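Local coordinates for protein mandelate racemase/muconate lactonizing enzyme/Enolase superfamily (PDB 2HZG) that belongs to the enolase superfamily, pairing an N-terminal capping domain with a TIM-type barrel domain that binds a sodium ion through acidic side chains, at residues A28-V33 with L339-D344; F230-L235 with F259-H264; C328-A333 with G352-P357. One frame throughout, in Å; residues are numbered along the deposited sequence.

Contacts 1 and 3 are buried, each built round a single isoleucine, whereas contact 2 is only partly buried and is met by the second subunit. Contact 1 joins the N-terminal domain to the chain beyond the barrel's last strand; contacts 2 and 3 stay within the barrel domain. Contacts 1 and 3 lie near each other, nearest atoms about 6 Å apart, and strand 327-331 leads on to helix 336-340. Contact 2 sits across the chain's centre from both. No hydrogen bond crosses any of the three: contact 1 is purely aliphatic, contact 3 adds a sulfur and a ring edge, and at contact 2 polar bonds to the other subunit lie beside the apolar touch.

Contact 1: A28-V33 with L339-D344; sequences ALLVRV and LDITGD
Ile341 carries one whole side of this contact, setting its side chain against Ala28 and Leu30 of strand 27-35. The interactions between the segments are all apolar. The closest is at the end of the isoleucine's longer branch, where CD1 of Ile341 lies 3.7 Å from CB of Ala28. The shorter branch goes to the leucine instead: Ile341 CG2 is 4.0 Å from Leu30 CD1. A looser touch, 4.2 Å, links Leu30 CD2 to Ile341 CD1, so each leucine methyl meets a different methyl of the isoleucine, and the two side chains cross obliquely. The CB of Leu30 points toward Ile341 and, with CG anti to the carbonyl carbon (chi1 -64°), the two methyls are set against it. Ala28, two residues back and on the same side of the strand, sends its CB the same way. The backbones themselves stay well apart, with the CA atoms of Leu30 and Ile341 9.0 Å from each other.

No polar bond crosses between the segments; each bonds to itself or to other parts of the chain. After Ile341 the chain turns, and Thr342 OG1 donates to Asp344 O at 2.7 Å. On the strand, backbone bonds run to both neighbours, Leu30 to Phe11 and Leu29 to Cys44.

The surroundings show how the domains are laid together. The other face of the strand, with Leu29, Val31 and Val33, rests on helix 99-118, while Leu30 also touches Val366 and Ile341 touches Ser308, both from the barrel side. Strand 27-35 is the central strand of a three-stranded antiparallel meander, and the contact is part of the interface that seats this N-terminal capping domain on the barrel, the two-domain design of the enolase superfamily.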
ATOM      1  N   ALA A  28       1.678 -14.148  13.596  1.00 14.41           N
ATOM      2  CA  ALA A  28       2.898 -13.343  13.507  1.00 14.60           C
ATOM      3  C   ALA A  28       3.769 -13.820  12.365  1.00 14.59           C
ATOM      4  O   ALA A  28       3.723 -14.985  11.979  1.00 15.05           O
ATOM      5  CB  ALA A  28       3.711 -13.391  14.840  1.00 13.36           C
ATOM      6  N   LEU A  29       4.557 -12.903  11.818  1.00 14.79           N
ATOM      7  CA  LEU A  29       5.654 -13.294  10.951  1.00 15.65           C
ATOM      8  C   LEU A  29       6.948 -12.810  11.601  1.00 15.20           C
ATOM      9  O   LEU A  29       7.194 -11.610  11.670  1.00 15.72           O
ATOM     10  CB  LEU A  29       5.502 -12.756   9.518  1.00 15.24           C
ATOM     11  CG  LEU A  29       6.657 -13.180   8.574  1.00 16.60           C
ATOM     12  CD1 LEU A  29       6.717 -14.690   8.338  1.00 15.09           C
ATOM     13  CD2 LEU A  29       6.539 -12.464   7.247  1.00 15.76           C
ATOM     14  N   LEU A  30       7.742 -13.753  12.110  1.00 15.43           N
ATOM     15  CA  LEU A  30       9.017 -13.416  12.740  1.00 15.38           C
ATOM     16  C   LEU A  30      10.152 -13.585  11.734  1.00 15.20           C
ATOM     17  O   LEU A  30      10.083 -14.408  10.829  1.00 14.21           O
ATOM     18  CB  LEU A  30       9.261 -14.293  13.980  1.00 15.69           C
ATOM     19  CG  LEU A  30       8.309 -14.175  15.184  1.00 16.69           C
ATOM     20  CD1 LEU A  30       8.917 -14.911  16.375  1.00 18.03           C
ATOM     21  CD2 LEU A  30       8.044 -12.721  15.576  1.00 16.61           C
ATOM     22  N   VAL A  31      11.192 -12.785  11.897  1.00 14.91           N
ATOM     23  CA  VAL A  31      12.259 -12.738  10.918  1.00 15.14           C
ATOM     24  C   VAL A  31      13.559 -12.870  11.678  1.00 15.20           C
ATOM     25  O   VAL A  31      13.853 -12.047  12.548  1.00 14.46           O
ATOM     26  CB  VAL A  31      12.286 -11.380  10.138  1.00 14.87           C
ATOM     27  CG1 VAL A  31      13.444 -11.363   9.145  1.00 14.97           C
ATOM     28  CG2 VAL A  31      10.954 -11.104   9.395  1.00 14.29           C
ATOM     29  N   ARG A  32      14.329 -13.907  11.354  1.00 15.46           N
ATOM     30  CA  ARG A  32      15.652 -14.065  11.949  1.00 16.10           C
ATOM     31  C   ARG A  32      16.687 -13.823  10.872  1.00 16.46           C
ATOM     32  O   ARG A  32      16.736 -14.558   9.882  1.00 17.17           O
ATOM     33  CB  ARG A  32      15.837 -15.473  12.550  1.00 16.54           C
ATOM     34  CG  ARG A  32      17.184 -15.648  13.284  1.00 16.83           C
ATOM     35  CD  ARG A  32      17.427 -17.077  13.765  1.00 19.44           C
ATOM     36  NE  ARG A  32      17.369 -18.044  12.676  1.00 20.10           N
ATOM     37  CZ  ARG A  32      16.993 -19.316  12.806  1.00 21.29           C
ATOM     38  NH1 ARG A  32      16.648 -19.803  14.005  1.00 21.92           N
ATOM     39  NH2 ARG A  32      16.962 -20.102  11.731  1.00 20.04           N
ATOM     40  N   VAL A  33      17.509 -12.798  11.062  1.00 16.01           N
ATOM     41  CA  VAL A  33      18.581 -12.492  10.127  1.00 16.76           C
ATOM     42  C   VAL A  33      19.901 -12.991  10.740  1.00 17.01           C
ATOM     43  O   VAL A  33      20.133 -12.807  11.948  1.00 17.57           O
ATOM     44  CB  VAL A  33      18.656 -10.975   9.822  1.00 16.82           C
ATOM     45  CG1 VAL A  33      19.819 -10.661   8.868  1.00 16.96           C
ATOM     46  CG2 VAL A  33      17.320 -10.465   9.230  1.00 15.88           C
ATOM     47  N   LEU A 339       2.462 -13.261  23.892  1.00 16.50           N
ATOM     48  CA  LEU A 339       3.143 -13.485  25.181  1.00 16.57           C
ATOM     49  C   LEU A 339       4.342 -14.432  25.023  1.00 16.29           C
ATOM     50  O   LEU A 339       5.424 -14.156  25.546  1.00 16.68           O
ATOM     51  CB  LEU A 339       2.161 -14.040  26.245  1.00 16.88           C
ATOM     52  CG  LEU A 339       0.963 -13.158  26.659  1.00 18.56           C
ATOM     53  CD1 LEU A 339       0.031 -13.874  27.646  1.00 20.93           C
ATOM     54  CD2 LEU A 339       1.434 -11.830  27.272  1.00 19.80           C
ATOM     55  N   ASP A 340       4.156 -15.524  24.286  1.00 15.49           N
ATOM     56  CA  ASP A 340       5.162 -16.606  24.242  1.00 15.71           C
ATOM     57  C   ASP A 340       6.327 -16.306  23.325  1.00 15.55           C
ATOM     58  O   ASP A 340       7.377 -16.967  23.417  1.00 16.13           O
ATOM     59  CB  ASP A 340       4.525 -17.914  23.781  1.00 15.17           C
ATOM     60  CG  ASP A 340       3.576 -18.514  24.817  1.00 16.06           C
ATOM     61  OD1 ASP A 340       3.385 -17.896  25.901  1.00 15.24           O
ATOM     62  OD2 ASP A 340       3.009 -19.598  24.514  1.00 15.15           O
ATOM     63  N   ILE A 341       6.156 -15.311  22.449  1.00 15.47           N
ATOM     64  CA  ILE A 341       7.170 -15.002  21.415  1.00 14.88           C
ATOM     65  C   ILE A 341       8.520 -14.594  22.017  1.00 14.86           C
ATOM     66  O   ILE A 341       9.570 -14.936  21.483  1.00 14.90           O
ATOM     67  CB  ILE A 341       6.650 -13.943  20.375  1.00 14.98           C
ATOM     68  CG1 ILE A 341       5.855 -14.647  19.251  1.00 14.23           C
ATOM     69  CG2 ILE A 341       7.824 -13.105  19.776  1.00 14.17           C
ATOM     70  CD1 ILE A 341       5.028 -13.645  18.316  1.00 13.84           C
ATOM     71  N   THR A 342       8.501 -13.830  23.101  1.00 14.80           N
ATOM     72  CA  THR A 342       9.751 -13.499  23.775  1.00 15.47           C
ATOM     73  C   THR A 342       9.871 -14.277  25.089  1.00 16.43           C
ATOM     74  O   THR A 342       8.857 -14.521  25.785  1.00 15.94           O
ATOM     75  CB  THR A 342       9.915 -11.996  24.035  1.00 15.93           C
ATOM     76  OG1 THR A 342       8.817 -11.517  24.816  1.00 16.86           O
ATOM     77  CG2 THR A 342       9.998 -11.216  22.722  1.00 15.32           C
ATOM     78  N   GLY A 343      11.102 -14.680  25.415  1.00 16.95           N
ATOM     79  CA  GLY A 343      11.365 -15.444  26.641  1.00 18.07           C
ATOM     80  C   GLY A 343      11.354 -14.539  27.853  1.00 18.66           C
ATOM     81  O   GLY A 343      10.836 -14.902  28.910  1.00 19.74           O
ATOM     82  N   ASP A 344      11.921 -13.347  27.691  1.00 19.07           N
ATOM     83  CA  ASP A 344      11.783 -12.268  28.663  1.00 19.40           C
ATOM     84  C   ASP A 344      10.810 -11.200  28.144  1.00 19.83           C
ATOM     85  O   ASP A 344      10.373 -11.245  26.980  1.00 19.09           O
ATOM     86  CB  ASP A 344      13.148 -11.670  29.048  1.00 19.65           C
ATOM     87  CG  ASP A 344      14.059 -11.379  27.829  1.00 21.80           C
ATOM     88  OD1 ASP A 344      13.664 -11.640  26.660  1.00 20.28           O
ATOM     89  OD2 ASP A 344      15.195 -10.899  28.073  1.00 24.54           O
TER

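Contact 2: F230-L235 with F259-H264; sequences FDAGAL and FHMAQH
The side chain of His264 meets Leu235 through CB, 3.6 Å from Leu235 CD1, and not through its ring, which serves the other subunit: NE2 is hydrogen-bonded to Gly233 O of the second subunit. With CG anti to the carbonyl carbon (chi1 -65°), the imidazole is carried away from Leu235, and His260 O sits 3.0 Å above the plane of the His264 ring, offset toward the rim. Leu235 CD1 also reaches His264 O, at 3.9 Å. A weaker touch lies further along, where the methyl CE of Met261 comes 4.4 Å from Ala232 CB.

Two consecutive turns shape the loop. A type I turn closes with Ala234 N to Asp231 O, and an inverse gamma turn centred on Ala234 follows, with Leu235 N bonded to Gly233 O at 2.9 Å. That carbonyl is thus gripped twice, since His264 of the second subunit bonds it as well; Asp231 OD2 likewise meets His260 NE2 of the second subunit. The segments follow strands 225-227 and 249-252, which lead to the sodium ligands Glu227 and Glu254, though the Ala232 side chain is about 11 Å from the ion: neighbouring beta-alpha units of a TIM barrel, joined at the dimer interface.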
ATOM      1  N   PHE A 230     -11.396   7.181  10.295  1.00 15.31           N
ATOM      2  CA  PHE A 230     -11.658   7.024   8.860  1.00 15.81           C
ATOM      3  C   PHE A 230     -10.641   6.135   8.151  1.00 17.09           C
ATOM      4  O   PHE A 230      -9.623   5.758   8.760  1.00 16.31           O
ATOM      5  CB  PHE A 230     -11.640   8.405   8.189  1.00 15.05           C
ATOM      6  CG  PHE A 230     -12.596   9.399   8.803  1.00 14.93           C
ATOM      7  CD1 PHE A 230     -13.987   9.206   8.713  1.00 13.92           C
ATOM      8  CD2 PHE A 230     -12.107  10.528   9.458  1.00 12.26           C
ATOM      9  CE1 PHE A 230     -14.876  10.134   9.280  1.00 14.22           C
ATOM     10  CE2 PHE A 230     -12.983  11.459  10.032  1.00 13.86           C
ATOM     11  CZ  PHE A 230     -14.367  11.268   9.943  1.00 12.81           C
ATOM     12  N   ASP A 231     -10.903   5.820   6.867  1.00 17.97           N
ATOM     13  CA  ASP A 231      -9.883   5.235   5.972  1.00 19.58           C
ATOM     14  C   ASP A 231      -8.559   5.935   6.251  1.00 19.21           C
ATOM     15  O   ASP A 231      -8.544   7.154   6.402  1.00 19.47           O
ATOM     16  CB  ASP A 231     -10.168   5.518   4.477  1.00 20.41           C
ATOM     17  CG  ASP A 231     -11.392   4.811   3.928  1.00 23.58           C
ATOM     18  OD1 ASP A 231     -12.009   3.966   4.611  1.00 26.48           O
ATOM     19  OD2 ASP A 231     -11.717   5.110   2.751  1.00 28.08           O
ATOM     20  N   ALA A 232      -7.458   5.184   6.248  1.00 19.56           N
ATOM     21  CA  ALA A 232      -6.124   5.747   6.526  1.00 19.96           C
ATOM     22  C   ALA A 232      -5.743   6.919   5.610  1.00 20.24           C
ATOM     23  O   ALA A 232      -5.125   7.903   6.055  1.00 21.00           O
ATOM     24  CB  ALA A 232      -5.064   4.654   6.460  1.00 20.06           C
ATOM     25  N   GLY A 233      -6.109   6.819   4.337  1.00 19.51           N
ATOM     26  CA  GLY A 233      -5.810   7.884   3.372  1.00 18.42           C
ATOM     27  C   GLY A 233      -6.776   9.059   3.344  1.00 17.89           C
ATOM     28  O   GLY A 233      -6.510  10.057   2.667  1.00 16.74           O
ATOM     29  N   ALA A 234      -7.890   8.953   4.078  1.00 17.21           N
ATOM     30  CA  ALA A 234      -8.921  10.019   4.081  1.00 16.65           C
ATOM     31  C   ALA A 234      -8.536  11.208   4.966  1.00 15.85           C
ATOM     32  O   ALA A 234      -9.145  11.439   6.006  1.00 15.44           O
ATOM     33  CB  ALA A 234     -10.285   9.461   4.485  1.00 15.95           C
ATOM     34  N   LEU A 235      -7.560  11.984   4.509  1.00 15.26           N
ATOM     35  CA  LEU A 235      -6.975  13.063   5.291  1.00 15.86           C
ATOM     36  C   LEU A 235      -7.908  14.265   5.427  1.00 15.81           C
ATOM     37  O   LEU A 235      -7.962  14.900   6.478  1.00 15.70           O
ATOM     38  CB  LEU A 235      -5.636  13.501   4.690  1.00 15.39           C
ATOM     39  CG  LEU A 235      -4.640  12.368   4.428  1.00 17.43           C
ATOM     40  CD1 LEU A 235      -3.409  12.908   3.712  1.00 16.94           C
ATOM     41  CD2 LEU A 235      -4.283  11.585   5.711  1.00 18.79           C
ATOM     42  N   PHE A 259       6.897   6.589   5.409  1.00 16.20           N
ATOM     43  CA  PHE A 259       7.028   7.870   6.089  1.00 16.75           C
ATOM     44  C   PHE A 259       5.979   8.906   5.651  1.00 17.02           C
ATOM     45  O   PHE A 259       5.419   9.596   6.485  1.00 16.97           O
ATOM     46  CB  PHE A 259       8.445   8.447   5.907  1.00 15.78           C
ATOM     47  CG  PHE A 259       8.568   9.894   6.308  1.00 16.34           C
ATOM     48  CD1 PHE A 259       8.705  10.251   7.642  1.00 14.75           C
ATOM     49  CD2 PHE A 259       8.537  10.903   5.343  1.00 15.88           C
ATOM     50  CE1 PHE A 259       8.815  11.566   8.022  1.00 16.00           C
ATOM     51  CE2 PHE A 259       8.626  12.241   5.711  1.00 16.85           C
ATOM     52  CZ  PHE A 259       8.772  12.577   7.052  1.00 16.93           C
ATOM     53  N   HIS A 260       5.755   9.050   4.351  1.00 17.33           N
ATOM     54  CA  HIS A 260       4.864  10.110   3.883  1.00 18.38           C
ATOM     55  C   HIS A 260       3.392   9.959   4.274  1.00 18.09           C
ATOM     56  O   HIS A 260       2.720  10.959   4.468  1.00 18.91           O
ATOM     57  CB  HIS A 260       5.070  10.428   2.389  1.00 18.56           C
ATOM     58  CG  HIS A 260       6.303  11.244   2.146  1.00 20.97           C
ATOM     59  ND1 HIS A 260       7.491  10.688   1.723  1.00 23.94           N
ATOM     60  CD2 HIS A 260       6.551  12.563   2.342  1.00 21.55           C
ATOM     61  CE1 HIS A 260       8.414  11.633   1.645  1.00 22.99           C
ATOM     62  NE2 HIS A 260       7.868  12.779   2.012  1.00 24.85           N
ATOM     63  N   MET A 261       2.901   8.729   4.392  1.00 17.95           N
ATOM     64  CA  MET A 261       1.561   8.507   4.969  1.00 18.15           C
ATOM     65  C   MET A 261       1.434   9.141   6.370  1.00 18.07           C
ATOM     66  O   MET A 261       0.429   9.787   6.681  1.00 17.99           O
ATOM     67  CB  MET A 261       1.237   7.026   5.033  1.00 17.77           C
ATOM     68  CG  MET A 261       0.986   6.414   3.671  1.00 18.74           C
ATOM     69  SD  MET A 261       0.509   4.694   3.812  1.00 16.87           S
ATOM     70  CE  MET A 261      -1.121   4.772   4.586  1.00 16.21           C
ATOM     71  N   ALA A 262       2.467   8.990   7.193  1.00 17.22           N
ATOM     72  CA  ALA A 262       2.483   9.610   8.515  1.00 17.21           C
ATOM     73  C   ALA A 262       2.642  11.135   8.399  1.00 17.27           C
ATOM     74  O   ALA A 262       1.901  11.891   9.046  1.00 16.73           O
ATOM     75  CB  ALA A 262       3.585   9.010   9.377  1.00 17.12           C
ATOM     76  N   GLN A 263       3.597  11.593   7.578  1.00 16.60           N
ATOM     77  CA  GLN A 263       3.771  13.042   7.413  1.00 17.15           C
ATOM     78  C   GLN A 263       2.521  13.745   6.888  1.00 16.20           C
ATOM     79  O   GLN A 263       2.178  14.831   7.349  1.00 15.93           O
ATOM     80  CB  GLN A 263       4.952  13.386   6.512  1.00 16.63           C
ATOM     81  CG  GLN A 263       5.309  14.860   6.632  1.00 21.86           C
ATOM     82  CD  GLN A 263       6.384  15.278   5.650  1.00 27.95           C
ATOM     83  OE1 GLN A 263       7.462  15.699   6.056  1.00 32.59           O
ATOM     84  NE2 GLN A 263       6.099  15.157   4.364  1.00 28.16           N
ATOM     85  N   HIS A 264       1.863  13.126   5.914  1.00 16.40           N
ATOM     86  CA  HIS A 264       0.629  13.691   5.355  1.00 15.96           C
ATOM     87  C   HIS A 264      -0.501  13.754   6.365  1.00 15.81           C
ATOM     88  O   HIS A 264      -1.248  14.737   6.405  1.00 15.46           O
ATOM     89  CB  HIS A 264       0.183  12.915   4.117  1.00 15.91           C
ATOM     90  CG  HIS A 264       1.141  13.016   2.970  1.00 15.51           C
ATOM     91  ND1 HIS A 264       1.126  12.139   1.907  1.00 16.40           N
ATOM     92  CD2 HIS A 264       2.145  13.889   2.724  1.00 15.25           C
ATOM     93  CE1 HIS A 264       2.079  12.469   1.053  1.00 14.90           C
ATOM     94  NE2 HIS A 264       2.720  13.519   1.533  1.00 15.70           N
TER

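Contact 3: C328-A333 with G352-P357; sequences CEYPAA and GLIRAP
With chi1 at 61°, Ile354 holds CG1 between its backbone N and carbonyl carbon, and an extended chi2 carries CD1 out toward the strand, where it meets the sulfur of Cys328. Tyr330 has its CG opposite the backbone N (chi1 -172°), which turns an edge of the ring to the same methyl.

One methyl makes the two closest touches. Ile354 CD1 is 3.6 Å from Cys328 SG and 3.7 Å from Tyr330 CD1, while Ile354 CG1 adds a second touch to Cys328 SG, also at 3.7 Å. The methyl approaches the tyrosine at its edge, near the ring plane, and the two side chains cross at about a right angle; this is not a CH-pi contact over the face. One face of that ring is instead taken by Pro331 CD, 4.0 Å above the plane and offset toward the rim.

Cys328 and Tyr330 share one side of strand 327-331, where Leu316 and Leu312 of helix 309-316 pack on them, and Ile346 touches Ile354. Glu329, between them, turns the other way and is held by Lys165 in a salt bridge, with Ser139 and the backbone N of Thr305 as further partners. A glycerol, probably from the crystallisation liquor, lies about 4 Å from the Tyr330 side chain.

Backbone bonds from Cys328 and Tyr330 to Tyr137 and Ser139 pair this strand with strand 135-141, so the contact packs the later loop 352-357 against the outer side of the seam. Strand 327-331 is the eighth strand, which pairs with the first and so closes the modified TIM barrel of the enolase superfamily on that side.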
ATOM      1  N   CYS A 328       2.763   5.440  26.129  1.00 19.22           N
ATOM      2  CA  CYS A 328       2.942   4.396  25.138  1.00 17.54           C
ATOM      3  C   CYS A 328       1.775   3.450  25.183  1.00 16.60           C
ATOM      4  O   CYS A 328       1.145   3.274  26.234  1.00 15.96           O
ATOM      5  CB  CYS A 328       4.260   3.627  25.338  1.00 16.58           C
ATOM      6  SG  CYS A 328       4.347   2.653  26.865  1.00 17.33           S
ATOM      7  N   GLU A 329       1.499   2.842  24.036  1.00 15.32           N
ATOM      8  CA  GLU A 329       0.538   1.759  23.951  1.00 15.18           C
ATOM      9  C   GLU A 329       1.113   0.466  24.516  1.00 16.02           C
ATOM     10  O   GLU A 329       2.237   0.066  24.191  1.00 16.12           O
ATOM     11  CB  GLU A 329       0.066   1.544  22.509  1.00 14.18           C
ATOM     12  CG  GLU A 329      -1.077   0.557  22.398  1.00 13.34           C
ATOM     13  CD  GLU A 329      -1.748   0.531  21.027  1.00 15.31           C
ATOM     14  OE1 GLU A 329      -1.125   0.992  20.043  1.00 15.11           O
ATOM     15  OE2 GLU A 329      -2.903   0.016  20.923  1.00 14.85           O
ATOM     16  N   TYR A 330       0.310  -0.197  25.337  1.00 16.08           N
ATOM     17  CA  TYR A 330       0.693  -1.458  25.936  1.00 17.09           C
ATOM     18  C   TYR A 330      -0.403  -2.504  25.705  1.00 17.28           C
ATOM     19  O   TYR A 330      -1.499  -2.352  26.216  1.00 17.31           O
ATOM     20  CB  TYR A 330       0.961  -1.276  27.445  1.00 16.94           C
ATOM     21  CG  TYR A 330       1.548  -2.515  28.075  1.00 17.72           C
ATOM     22  CD1 TYR A 330       2.938  -2.727  28.097  1.00 19.06           C
ATOM     23  CD2 TYR A 330       0.722  -3.510  28.585  1.00 17.23           C
ATOM     24  CE1 TYR A 330       3.476  -3.904  28.654  1.00 17.50           C
ATOM     25  CE2 TYR A 330       1.245  -4.681  29.140  1.00 19.10           C
ATOM     26  CZ  TYR A 330       2.622  -4.860  29.178  1.00 18.69           C
ATOM     27  OH  TYR A 330       3.121  -6.020  29.717  1.00 19.76           O
ATOM     28  N   PRO A 331      -0.095  -3.602  24.989  1.00 17.88           N
ATOM     29  CA  PRO A 331      -1.152  -4.599  24.780  1.00 19.02           C
ATOM     30  C   PRO A 331      -1.474  -5.332  26.090  1.00 19.28           C
ATOM     31  O   PRO A 331      -0.658  -6.106  26.593  1.00 19.23           O
ATOM     32  CB  PRO A 331      -0.543  -5.582  23.764  1.00 18.90           C
ATOM     33  CG  PRO A 331       0.877  -5.344  23.765  1.00 18.15           C
ATOM     34  CD  PRO A 331       1.190  -4.009  24.390  1.00 18.95           C
ATOM     35  N   ALA A 332      -2.665  -5.083  26.626  1.00 20.14           N
ATOM     36  CA  ALA A 332      -3.020  -5.571  27.954  1.00 19.67           C
ATOM     37  C   ALA A 332      -3.725  -6.939  27.948  1.00 19.99           C
ATOM     38  O   ALA A 332      -3.777  -7.611  28.974  1.00 20.84           O
ATOM     39  CB  ALA A 332      -3.853  -4.518  28.696  1.00 19.40           C
ATOM     40  N   ALA A 333      -4.249  -7.376  26.805  1.00 19.34           N
ATOM     41  CA  ALA A 333      -4.850  -8.710  26.715  1.00 18.75           C
ATOM     42  C   ALA A 333      -4.425  -9.451  25.435  1.00 18.56           C
ATOM     43  O   ALA A 333      -5.281  -9.961  24.703  1.00 17.22           O
ATOM     44  CB  ALA A 333      -6.408  -8.635  26.820  1.00 19.50           C
ATOM     45  N   GLY A 352       6.242   2.512  37.762  1.00 27.11           N
ATOM     46  CA  GLY A 352       5.236   2.003  36.813  1.00 25.66           C
ATOM     47  C   GLY A 352       5.520   2.332  35.354  1.00 24.29           C
ATOM     48  O   GLY A 352       4.655   2.149  34.491  1.00 24.66           O
ATOM     49  N   LEU A 353       6.728   2.820  35.080  1.00 22.49           N
ATOM     50  CA  LEU A 353       7.107   3.216  33.733  1.00 21.97           C
ATOM     51  C   LEU A 353       7.843   2.081  33.012  1.00 21.70           C
ATOM     52  O   LEU A 353       8.610   1.302  33.630  1.00 21.39           O
ATOM     53  CB  LEU A 353       7.990   4.468  33.777  1.00 22.24           C
ATOM     54  CG  LEU A 353       7.432   5.731  34.435  1.00 22.85           C
ATOM     55  CD1 LEU A 353       8.466   6.823  34.365  1.00 24.32           C
ATOM     56  CD2 LEU A 353       6.145   6.179  33.765  1.00 24.97           C
ATOM     57  N   ILE A 354       7.620   1.986  31.705  1.00 20.31           N
ATOM     58  CA  ILE A 354       8.372   1.035  30.892  1.00 18.62           C
ATOM     59  C   ILE A 354       9.206   1.772  29.856  1.00 18.42           C
ATOM     60  O   ILE A 354       8.992   2.949  29.583  1.00 18.09           O
ATOM     61  CB  ILE A 354       7.449  -0.016  30.193  1.00 18.70           C
ATOM     62  CG1 ILE A 354       6.439   0.668  29.237  1.00 17.21           C
ATOM     63  CG2 ILE A 354       6.779  -0.976  31.234  1.00 16.45           C
ATOM     64  CD1 ILE A 354       5.790  -0.345  28.223  1.00 18.34           C
ATOM     65  N   ARG A 355      10.152   1.081  29.243  1.00 18.34           N
ATOM     66  CA  ARG A 355      11.038   1.781  28.320  1.00 17.58           C
ATOM     67  C   ARG A 355      11.612   0.836  27.300  1.00 16.61           C
ATOM     68  O   ARG A 355      11.609  -0.392  27.501  1.00 16.64           O
ATOM     69  CB  ARG A 355      12.137   2.550  29.081  1.00 18.30           C
ATOM     70  CG  ARG A 355      13.218   1.693  29.744  1.00 19.78           C
ATOM     71  CD  ARG A 355      14.025   2.534  30.714  1.00 24.30           C
ATOM     72  NE  ARG A 355      13.182   2.957  31.834  1.00 26.20           N
ATOM     73  CZ  ARG A 355      13.229   4.151  32.415  1.00 26.23           C
ATOM     74  NH1 ARG A 355      14.084   5.066  31.979  1.00 24.83           N
ATOM     75  NH2 ARG A 355      12.408   4.421  33.434  1.00 26.21           N
ATOM     76  N   ALA A 356      12.043   1.406  26.182  1.00 15.85           N
ATOM     77  CA  ALA A 356      12.852   0.699  25.211  1.00 15.64           C
ATOM     78  C   ALA A 356      14.032   0.110  25.995  1.00 16.39           C
ATOM     79  O   ALA A 356      14.763   0.855  26.680  1.00 17.25           O
ATOM     80  CB  ALA A 356      13.328   1.654  24.122  1.00 15.06           C
ATOM     81  N   PRO A 357      14.184  -1.226  25.958  1.00 17.16           N
ATOM     82  CA  PRO A 357      15.176  -1.884  26.812  1.00 17.87           C
ATOM     83  C   PRO A 357      16.580  -1.277  26.757  1.00 19.38           C
ATOM     84  O   PRO A 357      17.079  -0.886  25.695  1.00 18.44           O
ATOM     85  CB  PRO A 357      15.171  -3.326  26.295  1.00 17.58           C
ATOM     86  CG  PRO A 357      13.746  -3.513  25.837  1.00 16.48           C
ATOM     87  CD  PRO A 357      13.402  -2.214  25.187  1.00 16.48           C
TER